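Local structure of protein toll (Drosophila melanogaster, 4LXR) at residues 680-685 / 703-708; 644-649 / 668-673; 149-154 / 172-177; 198-203 / 222-227; 371-376 / 395-400. The protein acts as the cell-surface receptor for cleaved, active Spätzle, switching on Toll signalling in antifungal immunity and in dorsal-ventral patterning of the embryo. All blocks are in the same frame, centred on the assembly; numbering follows the deposited sequence.

Contact 1 (680-685 / 703-708); sequences IDVDQL and NATVLG
Val706, on the first turn of helix 704-710, packs against Ile680, Val682 and Leu685 and so joins two consecutive leucine-rich repeats, the seventeenth and eighteenth, in the C-terminal part of the Toll ectodomain. The close-packed part gathers round its two methyl groups. With CG1 anti to the backbone N (chi1 169°), the other branch is left beside that N, where Val706 CG2 comes to 3.3 Å from Ile680 O. The same methyl lies 4.2 Å from Ile680 CG2, while Val706 CG1 reaches Leu685 CD1, also at 4.2 Å. Phe709, one turn further along the helix, touches both Val682 and Leu685, and Leu699 touches Ile680.

On the partly exposed side less surface is covered: Val682 and Thr705 meet with their side chains at about a right angle, Val682 CG1 coming 3.3 Å from Thr705 OG1. No hydrogen bond links the two segments; the 3-10 segment 682-684 is instead fixed from its own side. Gln684 OE1 accepts from Asp681 N at 3.0 Å, the donor standing above the carbonyl plane, and an Asx turn is closed where Asp681 OD1 uses its anti lone pair to take Asp683 N at 3.1 Å.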
# COMPACT_ATOMS: atom_id res chain seq x y z
N ILE A 680 31.84 -51.06 41.86
CA ILE A 680 31.37 -51.14 40.49
C ILE A 680 31.79 -52.46 39.86
O ILE A 680 32.98 -52.76 39.75
CB ILE A 680 31.95 -50.03 39.60
CG1 ILE A 680 31.65 -48.64 40.18
CG2 ILE A 680 31.40 -50.15 38.19
CD1 ILE A 680 30.18 -48.24 40.11
N ASP A 681 30.82 -53.25 39.44
CA ASP A 681 31.13 -54.46 38.70
C ASP A 681 30.97 -54.17 37.22
O ASP A 681 30.06 -53.45 36.81
CB ASP A 681 30.21 -55.61 39.11
CG ASP A 681 30.85 -56.97 38.87
OD1 ASP A 681 30.90 -57.42 37.71
OD2 ASP A 681 31.32 -57.58 39.86
N VAL A 682 31.86 -54.75 36.41
CA VAL A 682 31.78 -54.61 34.96
C VAL A 682 30.45 -55.14 34.40
O VAL A 682 29.98 -54.67 33.36
CB VAL A 682 32.98 -55.32 34.28
CG1 VAL A 682 32.92 -56.82 34.54
CG2 VAL A 682 33.01 -55.02 32.79
N ASP A 683 29.82 -56.09 35.08
CA ASP A 683 28.53 -56.60 34.61
C ASP A 683 27.35 -55.72 35.04
O ASP A 683 26.19 -56.06 34.81
CB ASP A 683 28.32 -58.08 34.99
CG ASP A 683 28.34 -58.33 36.49
OD1 ASP A 683 27.67 -57.59 37.24
OD2 ASP A 683 29.02 -59.29 36.91
N GLN A 684 27.68 -54.59 35.65
CA GLN A 684 26.70 -53.55 35.94
C GLN A 684 26.81 -52.42 34.92
O GLN A 684 26.08 -51.44 35.00
CB GLN A 684 26.91 -52.98 37.35
CG GLN A 684 26.44 -53.88 38.48
CD GLN A 684 26.99 -53.44 39.83
OE1 GLN A 684 27.93 -52.64 39.91
NE2 GLN A 684 26.40 -53.95 40.90
N LEU A 685 27.74 -52.55 33.97
CA LEU A 685 28.00 -51.47 33.02
C LEU A 685 27.41 -51.74 31.65
O LEU A 685 27.83 -52.67 30.98
CB LEU A 685 29.51 -51.22 32.89
CG LEU A 685 30.23 -50.80 34.18
CD1 LEU A 685 31.73 -50.70 33.94
CD2 LEU A 685 29.67 -49.49 34.70
N ASN A 703 38.16 -52.52 40.14
CA ASN A 703 38.69 -53.77 39.59
C ASN A 703 39.34 -53.58 38.22
O ASN A 703 38.90 -52.75 37.43
CB ASN A 703 37.58 -54.82 39.51
CG ASN A 703 38.11 -56.24 39.57
OD1 ASN A 703 39.29 -56.49 39.29
ND2 ASN A 703 37.24 -57.18 39.94
N ALA A 704 40.39 -54.35 37.95
CA ALA A 704 41.06 -54.30 36.65
C ALA A 704 40.11 -54.66 35.49
O ALA A 704 40.34 -54.25 34.35
CB ALA A 704 42.30 -55.21 36.65
N THR A 705 39.05 -55.40 35.79
CA THR A 705 38.04 -55.70 34.79
C THR A 705 37.24 -54.45 34.38
O THR A 705 36.86 -54.30 33.21
CB THR A 705 37.10 -56.83 35.26
OG1 THR A 705 36.15 -57.10 34.22
CG2 THR A 705 36.36 -56.43 36.53
N VAL A 706 37.01 -53.55 35.33
CA VAL A 706 36.33 -52.30 35.03
C VAL A 706 37.24 -51.38 34.24
O VAL A 706 36.80 -50.68 33.32
CB VAL A 706 35.84 -51.60 36.30
CG1 VAL A 706 35.38 -50.18 35.98
CG2 VAL A 706 34.73 -52.39 36.94
N LEU A 707 38.53 -51.40 34.58
CA LEU A 707 39.51 -50.56 33.90
C LEU A 707 39.68 -51.01 32.45
O LEU A 707 39.87 -50.18 31.56
CB LEU A 707 40.86 -50.59 34.64
CG LEU A 707 40.79 -50.16 36.11
CD1 LEU A 707 42.15 -50.32 36.80
CD2 LEU A 707 40.28 -48.73 36.24
N GLY A 708 39.59 -52.32 32.21
CA GLY A 708 39.67 -52.86 30.86
C GLY A 708 38.51 -52.37 30.01
O GLY A 708 38.68 -51.98 28.86

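Contact 2 (644-649 / 668-673)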
# COMPACT_ATOMS: atom_id res chain seq x y z
N MET A 644 21.42 -42.45 24.86
CA MET A 644 20.50 -42.52 25.99
C MET A 644 21.25 -42.05 27.24
O MET A 644 22.17 -42.73 27.72
CB MET A 644 19.99 -43.94 26.17
CG MET A 644 19.03 -44.16 27.32
SD MET A 644 18.36 -45.83 27.26
CE MET A 644 17.13 -45.79 28.57
N GLU A 645 20.87 -40.88 27.76
CA GLU A 645 21.57 -40.30 28.90
C GLU A 645 20.77 -40.53 30.17
O GLU A 645 19.62 -40.13 30.27
CB GLU A 645 21.81 -38.80 28.71
CG GLU A 645 22.48 -38.42 27.42
CD GLU A 645 22.77 -36.93 27.33
OE1 GLU A 645 23.38 -36.50 26.34
OE2 GLU A 645 22.38 -36.20 28.27
N LEU A 646 21.38 -41.17 31.15
CA LEU A 646 20.67 -41.44 32.39
C LEU A 646 21.21 -40.53 33.47
O LEU A 646 22.30 -40.75 33.99
CB LEU A 646 20.81 -42.91 32.77
CG LEU A 646 20.19 -43.40 34.07
CD1 LEU A 646 18.67 -43.10 34.14
CD2 LEU A 646 20.46 -44.89 34.16
N HIS A 647 20.45 -39.49 33.78
CA HIS A 647 20.85 -38.49 34.75
C HIS A 647 20.30 -38.79 36.13
O HIS A 647 19.09 -38.69 36.38
CB HIS A 647 20.45 -37.09 34.26
CG HIS A 647 21.33 -36.56 33.17
ND1 HIS A 647 22.49 -35.84 33.43
CD2 HIS A 647 21.25 -36.66 31.83
CE1 HIS A 647 23.06 -35.52 32.29
NE2 HIS A 647 22.33 -36.00 31.30
N LEU A 648 21.20 -39.20 37.03
CA LEU A 648 20.83 -39.61 38.37
C LEU A 648 21.66 -38.86 39.41
O LEU A 648 21.82 -39.31 40.54
CB LEU A 648 20.98 -41.12 38.53
CG LEU A 648 20.05 -41.99 37.67
CD1 LEU A 648 20.41 -43.47 37.74
CD2 LEU A 648 18.60 -41.79 38.10
N GLU A 649 22.16 -37.69 39.01
CA GLU A 649 22.97 -36.83 39.89
C GLU A 649 22.35 -36.53 41.25
O GLU A 649 21.14 -36.31 41.38
CB GLU A 649 23.31 -35.50 39.21
CG GLU A 649 24.20 -35.61 38.00
CD GLU A 649 23.42 -35.74 36.71
OE1 GLU A 649 23.95 -35.33 35.65
OE2 GLU A 649 22.27 -36.25 36.75
N THR A 668 23.84 -45.03 27.06
CA THR A 668 25.16 -44.69 26.53
C THR A 668 25.92 -43.72 27.44
O THR A 668 27.13 -43.53 27.30
CB THR A 668 25.06 -44.11 25.11
OG1 THR A 668 24.36 -42.87 25.15
CG2 THR A 668 24.34 -45.07 24.21
N SER A 669 25.20 -43.10 28.37
CA SER A 669 25.81 -42.10 29.23
C SER A 669 25.25 -42.25 30.64
O SER A 669 24.03 -42.10 30.84
CB SER A 669 25.49 -40.70 28.71
OG SER A 669 26.59 -39.84 28.84
N LEU A 670 26.11 -42.57 31.59
CA LEU A 670 25.72 -42.66 32.99
C LEU A 670 26.27 -41.47 33.75
O LEU A 670 27.48 -41.29 33.86
CB LEU A 670 26.25 -43.94 33.63
CG LEU A 670 25.48 -45.23 33.38
CD1 LEU A 670 26.24 -46.46 33.90
CD2 LEU A 670 24.09 -45.13 34.01
N HIS A 671 25.36 -40.65 34.27
CA HIS A 671 25.73 -39.45 35.02
C HIS A 671 25.32 -39.68 36.47
O HIS A 671 24.16 -39.46 36.84
CB HIS A 671 25.03 -38.22 34.44
CG HIS A 671 25.24 -38.06 32.97
ND1 HIS A 671 26.25 -37.28 32.44
CD2 HIS A 671 24.60 -38.61 31.91
CE1 HIS A 671 26.21 -37.34 31.12
NE2 HIS A 671 25.22 -38.14 30.77
N LEU A 672 26.28 -40.15 37.26
CA LEU A 672 25.99 -40.63 38.60
C LEU A 672 26.69 -39.83 39.69
O LEU A 672 26.82 -40.30 40.81
CB LEU A 672 26.40 -42.11 38.70
CG LEU A 672 25.86 -42.99 37.57
CD1 LEU A 672 26.50 -44.37 37.61
CD2 LEU A 672 24.33 -43.09 37.66
N ALA A 673 27.16 -38.63 39.37
CA ALA A 673 27.85 -37.84 40.38
C ALA A 673 26.98 -37.60 41.60
O ALA A 673 25.81 -37.24 41.48
CB ALA A 673 28.32 -36.50 39.80
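His671 lies flat against His647 in an offset stack, the ring centroids 3.9 Å apart and the planes 7° from parallel. Its CB starts beside Glu649, 3.3 Å from Glu649 OE1. With CG anti to the carbonyl carbon (chi1 -53°), the ring is carried alongside His647: His671 CG sits 3.4 Å from His647 CE1, the atom that rides over the centre of the His671 ring, and ND1 and CE1 also lie nearest that atom; CD2 meets both His647 CE1 and NE2, and at the tip His671 NE2 is 3.6 Å from His647 NE2. The two histidines are paired on parallel strands of leucine-rich repeats 16 and 17, between strands 618-622 and 691-693. The His647 ring is fixed in rotation by a carboxylate at each nitrogen: NE2 donates to Glu645 OE2 at 3.0 Å and ND1 to the syn lone pair of Glu649 OE1 at 2.7 Å, consistent with a charged imidazolium. Replacing His647 with an alanine would probably strip the cover from one face of His671 and leave both glutamates without the donor between them. On the opposite face of the strands, Leu646 and Leu670 run side by side, CD2 to CD2 at 3.6 Å.

Contact 3 (149-154 / 172-177); sequences LSHLEL and LESIEF
Glu153 and Glu176 run side by side from neighbouring parallel strands, pointing the same way with their carboxylate planes turned 68° apart. Glu153 extends fully and lays CD 3.4 Å from Glu176 CG, whereas Glu176 bends at chi2 (53°) and carries its own carboxylate off. On the same face His151 brings its CD2 to 3.5 Å from Ser174 CB. The other face holds the hydrophobic interior of leucine-rich repeats 1 and 2: Phe177 lies alongside Leu154 and slants across Leu152, whose CD2 meets the ring edge at CZ, 3.8 Å away, while Ile175 CG2 covers one ring face. At the strand entry Ser150 O accepts from both Glu173 N and Ser174 N, and a water joins that oxygen to Ser174 OG.

Two of the polar ends reach the ligand. Glu176 OE1 hydrogen-bonds to Tyr64 of one Spätzle chain, and Glu153 OE2 forms a salt bridge with Arg7 of the other. With Glu153 OE2 and Glu176 OE1 only 5.2 Å apart, the arginine probably offsets the negative charge this pair would otherwise concentrate.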
# COMPACT_ATOMS: atom_id res chain seq x y z
N LEU A 149 -10.15 36.84 -27.45
CA LEU A 149 -10.24 35.95 -26.32
C LEU A 149 -10.91 34.63 -26.68
O LEU A 149 -12.02 34.61 -27.21
CB LEU A 149 -11.02 36.59 -25.17
CG LEU A 149 -10.37 37.51 -24.15
CD1 LEU A 149 -11.39 37.77 -23.03
CD2 LEU A 149 -9.05 36.92 -23.57
N SER A 150 -10.25 33.51 -26.37
CA SER A 150 -10.90 32.22 -26.52
C SER A 150 -11.23 31.63 -25.16
O SER A 150 -12.12 30.78 -25.05
CB SER A 150 -10.04 31.27 -27.36
OG SER A 150 -8.97 30.75 -26.61
N HIS A 151 -10.56 32.10 -24.11
CA HIS A 151 -10.74 31.51 -22.77
C HIS A 151 -10.82 32.61 -21.72
O HIS A 151 -9.92 33.43 -21.61
CB HIS A 151 -9.62 30.52 -22.43
CG HIS A 151 -9.88 29.71 -21.19
ND1 HIS A 151 -9.95 30.26 -19.92
CD2 HIS A 151 -10.06 28.37 -21.02
CE1 HIS A 151 -10.19 29.31 -19.04
NE2 HIS A 151 -10.26 28.15 -19.67
N LEU A 152 -11.90 32.61 -20.95
CA LEU A 152 -12.16 33.68 -20.01
C LEU A 152 -12.45 33.06 -18.67
O LEU A 152 -13.27 32.14 -18.58
CB LEU A 152 -13.40 34.51 -20.45
CG LEU A 152 -13.97 35.50 -19.41
CD1 LEU A 152 -12.93 36.62 -19.12
CD2 LEU A 152 -15.31 36.11 -19.86
N GLU A 153 -11.82 33.58 -17.62
CA GLU A 153 -12.14 33.14 -16.28
C GLU A 153 -12.29 34.34 -15.39
O GLU A 153 -11.41 35.20 -15.35
CB GLU A 153 -11.05 32.18 -15.71
CG GLU A 153 -11.32 31.76 -14.23
CD GLU A 153 -10.45 30.55 -13.77
OE1 GLU A 153 -10.34 30.27 -12.54
OE2 GLU A 153 -9.86 29.88 -14.63
N LEU A 154 -13.39 34.39 -14.64
CA LEU A 154 -13.61 35.51 -13.74
C LEU A 154 -14.06 34.91 -12.45
O LEU A 154 -14.98 34.09 -12.42
CB LEU A 154 -14.70 36.48 -14.26
CG LEU A 154 -14.40 37.21 -15.55
CD1 LEU A 154 -15.62 38.03 -16.01
CD2 LEU A 154 -13.21 38.12 -15.34
N LEU A 172 -14.80 33.57 -28.15
CA LEU A 172 -14.85 32.80 -26.90
C LEU A 172 -15.24 31.32 -27.08
O LEU A 172 -16.26 31.00 -27.73
CB LEU A 172 -15.73 33.48 -25.85
CG LEU A 172 -15.22 33.24 -24.42
CD1 LEU A 172 -13.80 33.75 -24.26
CD2 LEU A 172 -16.14 33.87 -23.34
N GLU A 173 -14.43 30.44 -26.51
CA GLU A 173 -14.68 29.01 -26.57
C GLU A 173 -14.89 28.38 -25.20
O GLU A 173 -15.56 27.34 -25.10
CB GLU A 173 -13.56 28.30 -27.33
CG GLU A 173 -13.43 28.80 -28.78
CD GLU A 173 -12.59 27.86 -29.65
OE1 GLU A 173 -12.76 26.63 -29.55
OE2 GLU A 173 -11.77 28.36 -30.43
N SER A 174 -14.34 29.01 -24.17
CA SER A 174 -14.49 28.53 -22.80
C SER A 174 -14.78 29.66 -21.84
O SER A 174 -14.12 30.69 -21.87
CB SER A 174 -13.21 27.80 -22.32
OG SER A 174 -12.71 26.99 -23.37
N ILE A 175 -15.75 29.41 -20.97
CA ILE A 175 -16.11 30.32 -19.90
C ILE A 175 -15.91 29.56 -18.61
O ILE A 175 -16.42 28.45 -18.45
CB ILE A 175 -17.60 30.72 -19.96
CG1 ILE A 175 -17.78 31.88 -20.94
CG2 ILE A 175 -18.11 31.13 -18.57
CD1 ILE A 175 -19.27 32.12 -21.37
N GLU A 176 -15.16 30.16 -17.70
CA GLU A 176 -14.98 29.60 -16.39
C GLU A 176 -15.50 30.64 -15.39
O GLU A 176 -14.78 31.59 -15.06
CB GLU A 176 -13.50 29.25 -16.14
CG GLU A 176 -13.19 28.73 -14.70
CD GLU A 176 -14.10 27.56 -14.29
OE1 GLU A 176 -13.65 26.39 -14.40
OE2 GLU A 176 -15.26 27.81 -13.90
N PHE A 177 -16.75 30.48 -14.96
CA PHE A 177 -17.34 31.38 -13.95
C PHE A 177 -17.60 30.62 -12.67
O PHE A 177 -18.40 31.06 -11.83
CB PHE A 177 -18.66 32.00 -14.43
CG PHE A 177 -18.48 33.02 -15.53
CD1 PHE A 177 -17.22 33.57 -15.78
CD2 PHE A 177 -19.57 33.45 -16.29
CE1 PHE A 177 -17.03 34.53 -16.80
CE2 PHE A 177 -19.40 34.40 -17.33
CZ PHE A 177 -18.13 34.96 -17.57
O HOH W 1 -10.60 27.93 -24.81

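Contact 4 (198-203 / 222-227)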
# COMPACT_ATOMS: atom_id res chain seq x y z
N GLN A 198 -17.30 25.36 -23.99
CA GLN A 198 -17.28 24.97 -22.58
C GLN A 198 -17.89 26.04 -21.68
O GLN A 198 -17.45 27.19 -21.66
CB GLN A 198 -15.85 24.61 -22.11
CG GLN A 198 -15.78 24.03 -20.70
CD GLN A 198 -16.60 22.74 -20.55
OE1 GLN A 198 -16.55 21.86 -21.41
NE2 GLN A 198 -17.41 22.66 -19.48
N LEU A 199 -18.91 25.64 -20.93
CA LEU A 199 -19.63 26.54 -20.06
C LEU A 199 -19.52 26.03 -18.63
O LEU A 199 -20.27 25.14 -18.22
CB LEU A 199 -21.10 26.62 -20.50
CG LEU A 199 -21.99 27.63 -19.75
CD1 LEU A 199 -21.31 28.99 -19.69
CD2 LEU A 199 -23.37 27.75 -20.42
N ASN A 200 -18.56 26.57 -17.86
CA ASN A 200 -18.41 26.19 -16.47
C ASN A 200 -19.09 27.14 -15.50
O ASN A 200 -18.74 28.31 -15.41
CB ASN A 200 -16.91 26.05 -16.09
CG ASN A 200 -16.36 24.69 -16.43
OD1 ASN A 200 -17.06 23.88 -17.04
ND2 ASN A 200 -15.10 24.43 -16.05
N LEU A 201 -20.04 26.61 -14.73
CA LEU A 201 -20.86 27.44 -13.85
C LEU A 201 -20.97 26.81 -12.48
O LEU A 201 -21.90 27.11 -11.74
CB LEU A 201 -22.26 27.63 -14.43
CG LEU A 201 -22.31 28.39 -15.76
CD1 LEU A 201 -23.65 28.21 -16.49
CD2 LEU A 201 -22.03 29.87 -15.51
N TRP A 202 -20.00 25.96 -12.13
CA TRP A 202 -20.07 25.21 -10.86
C TRP A 202 -19.90 26.14 -9.67
O TRP A 202 -19.33 27.24 -9.80
CB TRP A 202 -19.01 24.08 -10.83
CG TRP A 202 -17.63 24.56 -11.19
CD1 TRP A 202 -17.14 24.75 -12.46
CD2 TRP A 202 -16.58 24.94 -10.30
NE1 TRP A 202 -15.84 25.21 -12.40
CE2 TRP A 202 -15.48 25.33 -11.08
CE3 TRP A 202 -16.46 24.96 -8.91
CZ2 TRP A 202 -14.28 25.77 -10.52
CZ3 TRP A 202 -15.26 25.39 -8.35
CH2 TRP A 202 -14.19 25.78 -9.15
N SER A 203 -20.43 25.71 -8.53
CA SER A 203 -20.32 26.45 -7.26
C SER A 203 -20.86 27.86 -7.41
O SER A 203 -20.21 28.83 -7.03
CB SER A 203 -18.87 26.49 -6.76
OG SER A 203 -18.44 25.22 -6.32
N GLY A 222 -19.95 21.35 -23.53
CA GLY A 222 -19.84 21.03 -22.12
C GLY A 222 -20.55 22.03 -21.22
O GLY A 222 -20.35 23.25 -21.34
N ILE A 223 -21.39 21.52 -20.33
CA ILE A 223 -21.96 22.37 -19.29
C ILE A 223 -21.78 21.74 -17.90
O ILE A 223 -22.11 20.57 -17.66
CB ILE A 223 -23.44 22.70 -19.53
CG1 ILE A 223 -23.96 23.58 -18.38
CG2 ILE A 223 -24.32 21.44 -19.67
CD1 ILE A 223 -25.38 23.99 -18.55
N ASP A 224 -21.25 22.53 -16.98
CA ASP A 224 -20.95 22.02 -15.66
C ASP A 224 -21.60 22.90 -14.63
O ASP A 224 -21.21 24.03 -14.46
CB ASP A 224 -19.44 21.95 -15.45
CG ASP A 224 -19.06 21.29 -14.12
OD1 ASP A 224 -19.87 21.29 -13.18
OD2 ASP A 224 -17.92 20.78 -14.03
N ILE A 225 -22.60 22.35 -13.95
CA ILE A 225 -23.35 23.08 -12.96
C ILE A 225 -23.33 22.36 -11.62
O ILE A 225 -24.28 22.47 -10.84
CB ILE A 225 -24.82 23.34 -13.40
CG1 ILE A 225 -25.51 22.05 -13.85
CG2 ILE A 225 -24.86 24.37 -14.53
CD1 ILE A 225 -27.00 22.24 -14.25
N HIS A 226 -22.25 21.63 -11.35
CA HIS A 226 -22.10 20.99 -10.05
C HIS A 226 -22.07 21.99 -8.90
O HIS A 226 -21.69 23.14 -9.09
CB HIS A 226 -20.93 19.97 -10.03
CG HIS A 226 -19.56 20.55 -9.83
ND1 HIS A 226 -18.69 20.78 -10.87
CD2 HIS A 226 -18.86 20.83 -8.70
CE1 HIS A 226 -17.54 21.23 -10.40
NE2 HIS A 226 -17.61 21.27 -9.08
N ASP A 227 -22.56 21.55 -7.74
CA ASP A 227 -22.60 22.36 -6.52
C ASP A 227 -23.30 23.72 -6.72
O ASP A 227 -22.71 24.78 -6.48
CB ASP A 227 -21.19 22.56 -5.94
CG ASP A 227 -21.20 23.39 -4.67
OD1 ASP A 227 -22.14 23.22 -3.86
OD2 ASP A 227 -20.28 24.22 -4.50
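Trp202 sets its CB over one face of His226, 3.4 Å from the ring centroid and 18° off the normal, a CH-pi contact. Its CG stands between the backbone N and the carbonyl carbon (chi1 50°), which lays the indole in a plane nearly parallel to the imidazole but slid aside, so the rings barely overlap. Next to this pair, Ser203 OG donates to the anti lone pair of Asp227 OD2 at 2.8 Å. At the other end, Gln198 OE1 rests 3.5 Å from Gly222 CA, on the side where any CB would clash with it.

A second shell holds these groups in place. Asp224 OD1 takes two donors from His226, the backbone N in an Asx turn and ND1 at 2.6 Å, which should restrain the ring's rotation beside Trp202. Gln198 NE2 donates to Asn200 OD1 at 2.8 Å. Glu176 OE1 receives both Trp202 NE1 and Asn200 ND2. Beneath all this runs the parallel ladder of leucine-rich repeats 3 and 4, with Leu199 N bonding to Gly222 O at 2.8 Å; past the strand ends, Ser203 N continues the pairing to His226 O at 2.9 Å.

Outermost comes Spätzle: Gln62 of one chain bonds to Gln198, Asn200 and Asp224, Pro61 packs on Trp202 and His226, and Ala58 of the other chain touches Ser203 and Asp227. Gln198, Asn200 and Asp224 probably present preorganised donors and acceptors to the ligand, and the Asp224 carboxylate would tend to stabilise a positive charge on His226.

Contact 5 (371-376 / 395-400); sequences EDNLLT and SRNRLR
Asp372 and Arg396 form a side-on salt bridge, NE meeting OD1 and NH2 meeting OD2, each at 2.8 Å. Both oxygens lie in the guanidinium plane, yet the carboxylate itself is turned 29° from it, and the arginine reaches it by bending at chi3 (-56°). Replacing Asp372 with an alanine is likely to leave the Arg396 guanidinium without its charge partner and free to turn outward.

Among the amide bonds, Asn397 OD1 accepts from Leu375 N at 2.9 Å, in the carbonyl plane and on a lone pair, while Asn397 ND2 turns to Leu370 O. Asn373 does the same one repeat earlier, with OD1 on Leu351 N and ND2 on Leu346 O and Leu370 O. This is the asparagine ladder of leucine-rich repeats, here between the tenth and eleventh, in which each amide ties together the turns after successive strands.

Backbone bonds run alongside: Asp372 N to Ser395 O at 2.8 Å, Arg398 N to Leu375 O at 2.9 Å and Arg400 N to Thr376 O at 3.0 Å. A straight CA-H...O contact adds to them, Asn397 CA lying 3.3 Å from Asn373 O. Among apolar side chains, Leu375 CB meets Leu399 CD2 at 4.1 Å.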
# COMPACT_ATOMS: atom_id res chain seq x y z
N GLU A 371 -16.12 -4.90 -4.67
CA GLU A 371 -15.64 -4.92 -3.29
C GLU A 371 -16.59 -4.12 -2.38
O GLU A 371 -17.34 -3.27 -2.86
CB GLU A 371 -14.17 -4.41 -3.21
CG GLU A 371 -13.95 -2.93 -3.60
CD GLU A 371 -13.64 -2.74 -5.08
OE1 GLU A 371 -14.06 -3.59 -5.90
OE2 GLU A 371 -12.96 -1.73 -5.41
N ASP A 372 -16.57 -4.43 -1.09
CA ASP A 372 -17.39 -3.74 -0.09
C ASP A 372 -18.89 -3.86 -0.32
O ASP A 372 -19.64 -2.87 -0.40
CB ASP A 372 -16.92 -2.28 0.11
CG ASP A 372 -15.51 -2.21 0.71
OD1 ASP A 372 -15.34 -2.50 1.91
OD2 ASP A 372 -14.57 -1.91 -0.04
N ASN A 373 -19.31 -5.11 -0.40
CA ASN A 373 -20.70 -5.47 -0.55
C ASN A 373 -21.02 -6.64 0.37
O ASN A 373 -20.22 -6.98 1.24
CB ASN A 373 -21.01 -5.77 -2.02
CG ASN A 373 -21.33 -4.50 -2.81
OD1 ASN A 373 -22.38 -3.91 -2.62
ND2 ASN A 373 -20.40 -4.07 -3.65
N LEU A 374 -22.18 -7.26 0.18
CA LEU A 374 -22.62 -8.32 1.07
C LEU A 374 -22.92 -9.58 0.29
O LEU A 374 -23.86 -10.28 0.61
CB LEU A 374 -23.88 -7.88 1.80
CG LEU A 374 -23.75 -6.61 2.65
CD1 LEU A 374 -25.11 -6.18 3.16
CD2 LEU A 374 -22.78 -6.84 3.81
N LEU A 375 -22.15 -9.85 -0.76
CA LEU A 375 -22.37 -11.04 -1.58
C LEU A 375 -21.90 -12.30 -0.84
O LEU A 375 -20.89 -12.29 -0.14
CB LEU A 375 -21.63 -10.90 -2.92
CG LEU A 375 -22.16 -9.73 -3.76
CD1 LEU A 375 -21.20 -9.37 -4.86
CD2 LEU A 375 -23.53 -10.04 -4.34
N THR A 376 -22.64 -13.40 -1.01
CA THR A 376 -22.35 -14.62 -0.26
C THR A 376 -21.88 -15.77 -1.13
O THR A 376 -21.45 -16.77 -0.61
CB THR A 376 -23.57 -15.12 0.49
OG1 THR A 376 -24.68 -15.19 -0.40
CG2 THR A 376 -23.90 -14.23 1.67
N SER A 395 -13.31 -8.02 -2.77
CA SER A 395 -12.84 -7.84 -1.39
C SER A 395 -13.94 -7.39 -0.46
O SER A 395 -14.83 -6.63 -0.87
CB SER A 395 -11.73 -6.79 -1.37
OG SER A 395 -10.83 -7.04 -2.42
N ARG A 396 -13.86 -7.84 0.79
CA ARG A 396 -14.77 -7.41 1.84
C ARG A 396 -16.23 -7.60 1.42
O ARG A 396 -17.02 -6.65 1.41
CB ARG A 396 -14.48 -5.95 2.25
CG ARG A 396 -13.11 -5.77 2.95
CD ARG A 396 -12.74 -4.30 3.19
NE ARG A 396 -12.77 -3.56 1.94
CZ ARG A 396 -11.75 -3.46 1.09
NH1 ARG A 396 -10.58 -4.02 1.37
NH2 ARG A 396 -11.90 -2.80 -0.04
N ASN A 397 -16.56 -8.83 1.06
CA ASN A 397 -17.94 -9.29 0.94
C ASN A 397 -18.18 -10.32 2.05
O ASN A 397 -17.48 -10.31 3.05
CB ASN A 397 -18.22 -9.84 -0.46
CG ASN A 397 -18.57 -8.74 -1.46
OD1 ASN A 397 -19.75 -8.49 -1.72
ND2 ASN A 397 -17.56 -8.08 -2.02
N ARG A 398 -19.17 -11.20 1.89
CA ARG A 398 -19.41 -12.29 2.83
C ARG A 398 -19.34 -13.61 2.07
O ARG A 398 -20.14 -14.52 2.32
CB ARG A 398 -20.78 -12.17 3.49
CG ARG A 398 -21.12 -10.80 4.10
CD ARG A 398 -20.05 -10.29 5.06
NE ARG A 398 -19.82 -11.23 6.16
CZ ARG A 398 -18.62 -11.61 6.58
NH1 ARG A 398 -17.51 -11.15 6.01
NH2 ARG A 398 -18.53 -12.46 7.59
N LEU A 399 -18.41 -13.72 1.13
CA LEU A 399 -18.35 -14.88 0.25
C LEU A 399 -18.06 -16.13 1.03
O LEU A 399 -17.14 -16.16 1.84
CB LEU A 399 -17.29 -14.70 -0.84
CG LEU A 399 -17.58 -13.63 -1.88
CD1 LEU A 399 -16.45 -13.58 -2.92
CD2 LEU A 399 -18.90 -13.99 -2.53
N ARG A 400 -18.86 -17.17 0.81
CA ARG A 400 -18.70 -18.42 1.53
C ARG A 400 -18.57 -19.59 0.54
O ARG A 400 -17.83 -20.53 0.79
CB ARG A 400 -19.86 -18.61 2.52
CG ARG A 400 -20.30 -20.05 2.73
CD ARG A 400 -20.27 -20.44 4.20
NE ARG A 400 -20.54 -21.87 4.39
CZ ARG A 400 -19.63 -22.83 4.23
NH1 ARG A 400 -18.39 -22.52 3.87
NH2 ARG A 400 -19.96 -24.10 4.42

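In the fold
All five contacts join successive leucine-rich repeats of one long ectodomain, and they follow one another in series along the chain. Contacts 3 and 4 are neighbours, centres about 12 Å apart: strands 174-176 and 198-200 adjoin through two probable hydrogen bonds, Gln198 N to Glu173 O and Ile175 N to Gln198 O, each 2.9 Å. Together they form part of the surface that holds the Spätzle dimer. Contact 5, centred about 37 Å from contact 4, lies further along, and no Spätzle chain touches it. Contacts 1 and 2, about 17 Å apart between centres, belong to the C-terminal repeats. No Spätzle chain touches either of them, and the centre of contact 2 is about 98 Å from that of contact 3.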